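Local coordinates for protein exocyst complex component EXO70 (Saccharomyces cerevisiae, PDB 2B1E) that forms part of the exocyst complex, which tethers secretory vesicles to sites of exocytosis, and helps that complex assemble, at residues Arg81-Leu86 and Asn133-Ile138; Ala465-Ser470 and Met527-Arg532; Lys492-Phe497 and Ile548-Asp553. All coordinates share one frame; numbering follows the deposited sequence.

Contact 1 (Arg81-Leu86 and Asn133-Ile138)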
loop_
_atom_site.group_PDB
_atom_site.type_symbol
_atom_site.label_atom_id
_atom_site.label_comp_id
_atom_site.label_asym_id
_atom_site.label_seq_id
_atom_site.Cartn_x
_atom_site.Cartn_y
_atom_site.Cartn_z
ATOM N N ARG A 81 -37.978 -35.741 -27.689
ATOM C CA ARG A 81 -38.846 -34.639 -27.287
ATOM C C ARG A 81 -38.897 -34.497 -25.771
ATOM O O ARG A 81 -38.858 -33.382 -25.238
ATOM C CB ARG A 81 -40.258 -34.841 -27.842
ATOM C CG ARG A 81 -40.350 -34.892 -29.363
ATOM C CD ARG A 81 -41.791 -34.728 -29.829
ATOM N NE ARG A 81 -42.655 -35.882 -29.549
ATOM C CZ ARG A 81 -42.661 -36.999 -30.275
ATOM N NH1 ARG A 81 -41.837 -37.111 -31.313
ATOM N NH2 ARG A 81 -43.518 -37.981 -30.001
ATOM N N SER A 82 -38.989 -35.631 -25.078
ATOM C CA SER A 82 -39.045 -35.628 -23.629
ATOM C C SER A 82 -37.764 -35.076 -23.000
ATOM O O SER A 82 -37.817 -34.338 -22.009
ATOM C CB SER A 82 -39.330 -37.043 -23.123
ATOM O OG SER A 82 -40.538 -37.530 -23.681
ATOM N N GLU A 83 -36.613 -35.423 -23.570
ATOM C CA GLU A 83 -35.354 -34.925 -23.039
ATOM C C GLU A 83 -35.214 -33.425 -23.311
ATOM O O GLU A 83 -34.637 -32.698 -22.508
ATOM C CB GLU A 83 -34.176 -35.727 -23.626
ATOM C CG GLU A 83 -34.068 -37.114 -22.977
ATOM C CD GLU A 83 -33.012 -38.035 -23.595
ATOM O OE1 GLU A 83 -32.716 -39.076 -22.981
ATOM O OE2 GLU A 83 -32.492 -37.739 -24.682
ATOM N N ALA A 84 -35.764 -32.957 -24.430
ATOM C CA ALA A 84 -35.691 -31.536 -24.749
ATOM C C ALA A 84 -36.500 -30.775 -23.691
ATOM O O ALA A 84 -36.141 -29.670 -23.294
ATOM C CB ALA A 84 -36.249 -31.277 -26.155
ATOM N N GLN A 85 -37.580 -31.386 -23.225
ATOM C CA GLN A 85 -38.422 -30.777 -22.199
ATOM C C GLN A 85 -37.672 -30.705 -20.868
ATOM O O GLN A 85 -37.841 -29.753 -20.093
ATOM C CB GLN A 85 -39.714 -31.586 -22.044
ATOM C CG GLN A 85 -40.616 -31.135 -20.907
ATOM C CD GLN A 85 -40.974 -29.662 -20.973
ATOM O OE1 GLN A 85 -41.388 -29.153 -22.023
ATOM N NE2 GLN A 85 -40.826 -28.968 -19.848
ATOM N N LEU A 86 -36.846 -31.718 -20.608
ATOM C CA LEU A 86 -36.045 -31.761 -19.396
ATOM C C LEU A 86 -35.053 -30.606 -19.393
ATOM O O LEU A 86 -34.777 -30.021 -18.348
ATOM C CB LEU A 86 -35.304 -33.097 -19.296
ATOM C CG LEU A 86 -36.215 -34.249 -18.861
ATOM C CD1 LEU A 86 -35.479 -35.568 -19.019
ATOM C CD2 LEU A 86 -36.649 -34.039 -17.418
ATOM N N ASN A 133 -27.010 -40.548 -19.314
ATOM C CA ASN A 133 -27.316 -40.828 -20.716
ATOM C C ASN A 133 -26.334 -40.245 -21.723
ATOM O O ASN A 133 -26.736 -39.739 -22.774
ATOM C CB ASN A 133 -28.725 -40.344 -21.058
ATOM C CG ASN A 133 -29.787 -41.313 -20.607
ATOM O OD1 ASN A 133 -29.873 -42.436 -21.115
ATOM N ND2 ASN A 133 -30.604 -40.894 -19.641
ATOM N N SER A 134 -25.050 -40.309 -21.397
ATOM C CA SER A 134 -24.009 -39.818 -22.297
ATOM C C SER A 134 -24.186 -38.380 -22.755
ATOM O O SER A 134 -23.836 -38.040 -23.881
ATOM C CB SER A 134 -23.924 -40.721 -23.529
ATOM O OG SER A 134 -23.647 -42.056 -23.141
ATOM N N GLU A 135 -24.737 -37.535 -21.895
ATOM C CA GLU A 135 -24.902 -36.138 -22.247
ATOM C C GLU A 135 -24.360 -35.269 -21.133
ATOM O O GLU A 135 -24.788 -34.132 -20.944
ATOM C CB GLU A 135 -26.371 -35.815 -22.536
ATOM C CG GLU A 135 -26.805 -36.255 -23.922
ATOM C CD GLU A 135 -28.145 -35.686 -24.326
ATOM O OE1 GLU A 135 -28.380 -34.478 -24.093
ATOM O OE2 GLU A 135 -28.963 -36.444 -24.888
ATOM N N GLY A 136 -23.401 -35.818 -20.399
ATOM C CA GLY A 136 -22.797 -35.080 -19.308
ATOM C C GLY A 136 -22.241 -33.716 -19.701
ATOM O O GLY A 136 -22.556 -32.714 -19.059
ATOM N N SER A 137 -21.417 -33.666 -20.748
ATOM C CA SER A 137 -20.821 -32.396 -21.167
ATOM C C SER A 137 -21.877 -31.409 -21.642
ATOM O O SER A 137 -21.783 -30.212 -21.376
ATOM C CB SER A 137 -19.777 -32.613 -22.276
ATOM O OG SER A 137 -20.383 -33.016 -23.497
ATOM N N ILE A 138 -22.889 -31.922 -22.325
ATOM C CA ILE A 138 -23.973 -31.099 -22.852
ATOM C C ILE A 138 -24.758 -30.369 -21.753
ATOM O O ILE A 138 -24.956 -29.154 -21.816
ATOM C CB ILE A 138 -24.946 -31.973 -23.689
ATOM C CG1 ILE A 138 -24.163 -32.715 -24.778
ATOM C CG2 ILE A 138 -26.023 -31.111 -24.324
ATOM C CD1 ILE A 138 -24.932 -33.831 -25.454
HETATM O O HOH W 1 -31.701 -35.756 -26.468
#
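Glu83, on helix 66-94, and Glu135, in the turn that leads from helix 117-132 into helix 136-155, bring their carboxylates together across a sparse interface that buries only 81 Å². Their nearest atoms are the two OE2 oxygens, 3.8 Å apart, and the carboxylate planes stand almost perpendicular, at 88°. Two like charges this close would ordinarily repel, but a water to one side of the pair donates to both, which probably eases the repulsion: its oxygen is 2.8 Å from Glu83 OE2 and 3.2 Å from Glu135 OE2. Each acid also has a second partner on its other oxygen. Glu83 OE1 is hydrogen-bonded to Tyr129 OH of helix 117-132, and Glu135 OE1 forms a salt bridge with Arg87, one turn along from Glu83. The arginine probably offsets part of the negative charge gathered here.

Phe130 touches both acids, but the well-packed side of the contact belongs to Glu83, which is buried. With CG anti to the carbonyl carbon (chi1 -75°) and the chain extended beyond it, the carboxylate is carried out from the helix toward the turn. On the looser side, Asn133 and Glu135 are partly exposed, and the water sits beside the OE2 pair. Asn133 ND2 approaches Glu83 OE1 no closer than 4.3 Å and gives its hydrogen bond to Tyr129 O instead, which ties the turn back onto the helix it follows. Glu135 takes the N-cap position of helix 136-155. The contact thus joins helix 66-94 to the 133-135 turn in the N-terminal part of the rod of helical bundles known for EXO70.

Contact 2 (Ala465-Ser470 and Met527-Arg532)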
loop_
_atom_site.group_PDB
_atom_site.type_symbol
_atom_site.label_atom_id
_atom_site.label_comp_id
_atom_site.label_asym_id
_atom_site.label_seq_id
_atom_site.Cartn_x
_atom_site.Cartn_y
_atom_site.Cartn_z
ATOM N N ALA A 465 38.120 27.928 21.045
ATOM C CA ALA A 465 39.344 27.203 20.709
ATOM C C ALA A 465 40.467 28.218 20.473
ATOM O O ALA A 465 41.604 28.027 20.924
ATOM C CB ALA A 465 39.137 26.341 19.453
ATOM N N ASN A 466 40.146 29.306 19.779
ATOM C CA ASN A 466 41.144 30.333 19.503
ATOM C C ASN A 466 41.671 30.931 20.800
ATOM O O ASN A 466 42.874 31.133 20.953
ATOM C CB ASN A 466 40.561 31.453 18.636
ATOM C CG ASN A 466 40.256 30.999 17.223
ATOM O OD1 ASN A 466 40.883 30.071 16.702
ATOM N ND2 ASN A 466 39.299 31.664 16.584
ATOM N N LEU A 467 40.761 31.206 21.730
ATOM C CA LEU A 467 41.120 31.779 23.021
ATOM C C LEU A 467 41.993 30.809 23.811
ATOM O O LEU A 467 43.005 31.203 24.385
ATOM C CB LEU A 467 39.856 32.100 23.825
ATOM C CG LEU A 467 40.060 32.798 25.176
ATOM C CD1 LEU A 467 40.734 34.146 24.949
ATOM C CD2 LEU A 467 38.714 32.985 25.877
ATOM N N MET A 468 41.603 29.537 23.834
ATOM C CA MET A 468 42.361 28.528 24.565
ATOM C C MET A 468 43.778 28.405 23.995
ATOM O O MET A 468 44.758 28.324 24.740
ATOM C CB MET A 468 41.660 27.160 24.508
ATOM C CG MET A 468 42.301 26.137 25.449
ATOM S SD MET A 468 41.697 24.433 25.305
ATOM C CE MET A 468 42.624 23.880 23.860
ATOM N N ASP A 469 43.881 28.401 22.670
ATOM C CA ASP A 469 45.180 28.308 22.017
ATOM C C ASP A 469 46.083 29.501 22.349
ATOM O O ASP A 469 47.287 29.336 22.529
ATOM C CB ASP A 469 45.016 28.209 20.497
ATOM C CG ASP A 469 44.618 26.820 20.031
ATOM O OD1 ASP A 469 44.488 26.639 18.802
ATOM O OD2 ASP A 469 44.436 25.911 20.874
ATOM N N SER A 470 45.512 30.699 22.423
ATOM C CA SER A 470 46.315 31.879 22.727
ATOM C C SER A 470 46.897 31.773 24.137
ATOM O O SER A 470 48.012 32.234 24.401
ATOM C CB SER A 470 45.477 33.157 22.616
ATOM O OG SER A 470 44.725 33.393 23.796
ATOM N N MET A 527 31.136 30.552 28.826
ATOM C CA MET A 527 31.379 31.020 30.185
ATOM C C MET A 527 32.431 30.314 31.036
ATOM O O MET A 527 33.240 30.979 31.676
ATOM C CB MET A 527 30.057 31.139 30.947
ATOM C CG MET A 527 29.142 32.264 30.413
ATOM S SD MET A 527 29.961 33.861 30.092
ATOM C CE MET A 527 30.913 34.095 31.647
ATOM N N PRO A 528 32.441 28.972 31.068
ATOM C CA PRO A 528 33.483 28.361 31.902
ATOM C C PRO A 528 34.879 28.812 31.465
ATOM O O PRO A 528 35.720 29.137 32.301
ATOM C CB PRO A 528 33.254 26.862 31.695
ATOM C CG PRO A 528 31.750 26.783 31.532
ATOM C CD PRO A 528 31.473 27.961 30.599
ATOM N N MET A 529 35.116 28.855 30.157
ATOM C CA MET A 529 36.419 29.268 29.651
ATOM C C MET A 529 36.751 30.729 29.938
ATOM O O MET A 529 37.866 31.042 30.350
ATOM C CB MET A 529 36.531 29.028 28.142
ATOM C CG MET A 529 37.939 29.283 27.625
ATOM S SD MET A 529 38.152 28.920 25.889
ATOM C CE MET A 529 38.063 27.063 25.943
ATOM N N TYR A 530 35.801 31.628 29.707
ATOM C CA TYR A 530 36.075 33.036 29.958
ATOM C C TYR A 530 36.377 33.326 31.426
ATOM O O TYR A 530 37.236 34.157 31.731
ATOM C CB TYR A 530 34.918 33.930 29.484
ATOM C CG TYR A 530 35.313 35.388 29.488
ATOM C CD1 TYR A 530 36.234 35.881 28.561
ATOM C CD2 TYR A 530 34.844 36.253 30.478
ATOM C CE1 TYR A 530 36.689 37.198 28.624
ATOM C CE2 TYR A 530 35.291 37.571 30.554
ATOM C CZ TYR A 530 36.218 38.034 29.626
ATOM O OH TYR A 530 36.711 39.307 29.728
ATOM N N GLU A 531 35.668 32.664 32.339
ATOM C CA GLU A 531 35.921 32.877 33.754
ATOM C C GLU A 531 37.353 32.479 34.103
ATOM O O GLU A 531 38.023 33.164 34.872
ATOM C CB GLU A 531 34.928 32.079 34.608
ATOM C CG GLU A 531 33.489 32.521 34.388
ATOM C CD GLU A 531 32.520 31.924 35.380
ATOM O OE1 GLU A 531 32.429 30.675 35.456
ATOM O OE2 GLU A 531 31.840 32.712 36.076
ATOM N N ARG A 532 37.820 31.373 33.532
ATOM C CA ARG A 532 39.180 30.893 33.781
ATOM C C ARG A 532 40.216 31.832 33.165
ATOM O O ARG A 532 41.251 32.123 33.768
ATOM C CB ARG A 532 39.342 29.483 33.206
ATOM C CG ARG A 532 38.550 28.430 33.965
ATOM C CD ARG A 532 38.346 27.159 33.166
ATOM N NE ARG A 532 37.515 26.236 33.931
ATOM C CZ ARG A 532 36.679 25.355 33.399
ATOM N NH1 ARG A 532 36.552 25.257 32.084
ATOM N NH2 ARG A 532 35.946 24.587 34.191
#
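In the helical bundle at the C-terminal end of the EXO70 rod, helix 440-473 packs against helix 512-537 through a small apolar contact centred on Met529. The thioether reaches across to two successive residues of the facing helix. Met529 SD lies 4.1 Å from Leu467 CD2 and 4.1 Å from the backbone N of Met468, while its methyl CE ends 3.9 Å from Met468 CB. The Met529 chain runs straight out from its helix as far as SD, then bends at chi3 (-71°), and this last turn lays the methyl against the base of the Met468 side chain.

The Leu467 and Met529 side chains run antiparallel alongside one another, and the leucine methyl CD2 flanks both CG and SD of the methionine. Met468 touches through its CB; its own thioether takes no part. Leu467 is buried and also touches Phe493 of helix 483-504, the helix that lies in sequence between the two partners. The nearest CA atoms, those of Met468 and Met529, are 7.9 Å apart. This is an apolar helix-helix contact between helices that are not consecutive in the chain, as in the helical bundles of the EXO70 C-terminal region.

Contact 3 (Lys492-Phe497 and Ile548-Asp553)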
loop_
_atom_site.group_PDB
_atom_site.type_symbol
_atom_site.label_atom_id
_atom_site.label_comp_id
_atom_site.label_asym_id
_atom_site.label_seq_id
_atom_site.Cartn_x
_atom_site.Cartn_y
_atom_site.Cartn_z
ATOM N N LYS A 492 41.343 40.554 20.954
ATOM C CA LYS A 492 40.947 39.604 19.918
ATOM C C LYS A 492 39.704 38.818 20.336
ATOM O O LYS A 492 38.814 38.576 19.526
ATOM C CB LYS A 492 42.097 38.647 19.599
ATOM C CG LYS A 492 43.305 39.329 18.936
ATOM C CD LYS A 492 44.478 38.357 18.797
ATOM C CE LYS A 492 45.755 39.065 18.335
ATOM N NZ LYS A 492 46.936 38.145 18.293
ATOM N N PHE A 493 39.635 38.406 21.596
ATOM C CA PHE A 493 38.457 37.675 22.035
ATOM C C PHE A 493 37.227 38.578 21.924
ATOM O O PHE A 493 36.187 38.162 21.416
ATOM C CB PHE A 493 38.602 37.208 23.482
ATOM C CG PHE A 493 37.343 36.593 24.036
ATOM C CD1 PHE A 493 36.948 35.313 23.652
ATOM C CD2 PHE A 493 36.514 37.325 24.887
ATOM C CE1 PHE A 493 35.742 34.774 24.106
ATOM C CE2 PHE A 493 35.312 36.799 25.340
ATOM C CZ PHE A 493 34.923 35.522 24.949
ATOM N N ASN A 494 37.341 39.814 22.403
ATOM C CA ASN A 494 36.216 40.747 22.346
ATOM C C ASN A 494 35.683 40.909 20.923
ATOM O O ASN A 494 34.469 40.926 20.708
ATOM C CB ASN A 494 36.619 42.127 22.890
ATOM C CG ASN A 494 36.935 42.097 24.372
ATOM O OD1 ASN A 494 36.410 41.264 25.116
ATOM N ND2 ASN A 494 37.775 43.023 24.814
ATOM N N GLU A 495 36.587 41.020 19.954
ATOM C CA GLU A 495 36.178 41.175 18.559
ATOM C C GLU A 495 35.481 39.917 18.051
ATOM O O GLU A 495 34.490 40.000 17.330
ATOM C CB GLU A 495 37.384 41.495 17.672
ATOM C CG GLU A 495 37.925 42.915 17.839
ATOM C CD GLU A 495 39.214 43.157 17.050
ATOM O OE1 GLU A 495 39.216 42.928 15.817
ATOM O OE2 GLU A 495 40.220 43.583 17.662
ATOM N N GLY A 496 35.990 38.754 18.436
ATOM C CA GLY A 496 35.382 37.513 18.002
ATOM C C GLY A 496 34.037 37.305 18.663
ATOM O O GLY A 496 33.081 36.872 18.016
ATOM N N PHE A 497 33.969 37.616 19.957
ATOM C CA PHE A 497 32.743 37.486 20.748
ATOM C C PHE A 497 31.644 38.399 20.185
ATOM O O PHE A 497 30.535 37.953 19.881
ATOM C CB PHE A 497 33.016 37.884 22.208
ATOM C CG PHE A 497 31.788 37.852 23.089
ATOM C CD1 PHE A 497 31.223 36.635 23.481
ATOM C CD2 PHE A 497 31.178 39.038 23.498
ATOM C CE1 PHE A 497 30.064 36.597 24.264
ATOM C CE2 PHE A 497 30.015 39.013 24.283
ATOM C CZ PHE A 497 29.458 37.788 24.663
ATOM N N ILE A 548 40.244 45.580 30.514
ATOM C CA ILE A 548 39.457 44.414 30.156
ATOM C C ILE A 548 38.007 44.861 30.011
ATOM O O ILE A 548 37.360 45.231 30.984
ATOM C CB ILE A 548 39.579 43.334 31.236
ATOM C CG1 ILE A 548 41.021 42.815 31.281
ATOM C CG2 ILE A 548 38.611 42.204 30.949
ATOM C CD1 ILE A 548 41.317 41.925 32.485
ATOM N N LYS A 549 37.498 44.816 28.786
ATOM C CA LYS A 549 36.132 45.253 28.511
ATOM C C LYS A 549 35.030 44.560 29.311
ATOM O O LYS A 549 34.141 45.226 29.850
ATOM C CB LYS A 549 35.840 45.121 27.005
ATOM C CG LYS A 549 34.533 45.764 26.551
ATOM C CD LYS A 549 34.431 45.816 25.027
ATOM C CE LYS A 549 33.147 46.496 24.576
ATOM N NZ LYS A 549 33.088 46.631 23.089
ATOM N N TYR A 550 35.083 43.233 29.400
ATOM C CA TYR A 550 34.047 42.482 30.103
ATOM C C TYR A 550 34.480 41.668 31.315
ATOM O O TYR A 550 35.479 40.946 31.268
ATOM C CB TYR A 550 33.360 41.490 29.154
ATOM C CG TYR A 550 32.792 42.063 27.880
ATOM C CD1 TYR A 550 31.563 42.719 27.869
ATOM C CD2 TYR A 550 33.466 41.908 26.669
ATOM C CE1 TYR A 550 31.016 43.199 26.675
ATOM C CE2 TYR A 550 32.930 42.383 25.480
ATOM C CZ TYR A 550 31.707 43.021 25.487
ATOM O OH TYR A 550 31.169 43.461 24.300
ATOM N N THR A 551 33.718 41.777 32.397
ATOM C CA THR A 551 33.972 40.942 33.563
ATOM C C THR A 551 33.123 39.725 33.195
ATOM O O THR A 551 32.266 39.809 32.304
ATOM C CB THR A 551 33.422 41.559 34.878
ATOM O OG1 THR A 551 32.010 41.778 34.756
ATOM C CG2 THR A 551 34.121 42.871 35.181
ATOM N N PRO A 552 33.359 38.569 33.835
ATOM C CA PRO A 552 32.525 37.430 33.457
ATOM C C PRO A 552 31.033 37.735 33.619
ATOM O O PRO A 552 30.212 37.340 32.787
ATOM C CB PRO A 552 33.013 36.328 34.389
ATOM C CG PRO A 552 34.508 36.645 34.490
ATOM C CD PRO A 552 34.489 38.150 34.686
ATOM N N ASP A 553 30.683 38.440 34.690
ATOM C CA ASP A 553 29.284 38.776 34.926
ATOM C C ASP A 553 28.728 39.647 33.806
ATOM O O ASP A 553 27.561 39.533 33.449
ATOM C CB ASP A 553 29.107 39.490 36.273
ATOM C CG ASP A 553 29.189 38.539 37.449
ATOM O OD1 ASP A 553 29.128 37.311 37.216
ATOM O OD2 ASP A 553 29.299 39.015 38.607
HETATM O O HOH W 2 36.655 41.355 27.857
HETATM O O HOH W 3 39.339 44.509 26.719
#
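Asn494 of helix 483-504 meets Lys549 and Tyr550 of the connection that enters helix 552-563, the last helix of the EXO70 helical rod. Its amide divides its two ends between the two residues. OD1 lies at the edge of the tyrosine ring, near its plane, 3.4 Å from Tyr550 CD2, while ND2 sits 3.6 Å from Lys549 CB. Amide and ring planes are turned 78° apart. A turn further along the helix, Phe497 directs its edge at the face of Tyr550 in a T-shaped stack, with centroids 5.7 Å apart and planes at 68°.

Two waters join the amide to the backbone of the connection. One donates to Asn494 OD1 and accepts from Tyr550 N; the other accepts from Lys549 N and, weakly, from Asn494 ND2. Both ends of one side chain are thus linked to successive peptide nitrogens that precede the final helix, which probably fixes the amide's rotation. With CG anti to the carbonyl carbon (chi1 -66°), the amide stands out from its helix toward this backbone.

Further out, Glu498 holds the polar ends of both partners: its OE2 forms a salt bridge with Lys549 NZ and a hydrogen bond with Tyr550 OH. The Lys549 chain extends across the tyrosine, placing CG over the centre of one ring face. Phe497 is buried and also packs on Leu555, Val558 and Leu559, joining the aromatic pair to the body of helix 552-563. Thr551 is that helix's N-cap residue, its side chain capping a backbone N beyond the segment. Just before it, the carbonyl oxygen of Tyr550 is hydrogen-bonded to Tyr530 OH of helix 512-537.

In the fold
Contact 1 lies across the chain's centre from contacts 2 and 3, about 107 Å and 111 Å away between centres. Contacts 2 and 3 are neighbours, their centres about 11 Å apart and their segments interleaved; the rings of Tyr530 and Phe493 meet between them, planes at about 20°. Each contact has one buried residue, Glu83, Leu467 or Phe497, with more accessible ones around it. Contact 2 joins helices 440-473 and 512-537 through apolar chains; contact 3 sets helix 483-504 against the lead into helix 552-563, and contact 1 likewise pairs helix with turn. Water bridges two acids in contact 1, but an amide and backbone N-H groups in contact 3.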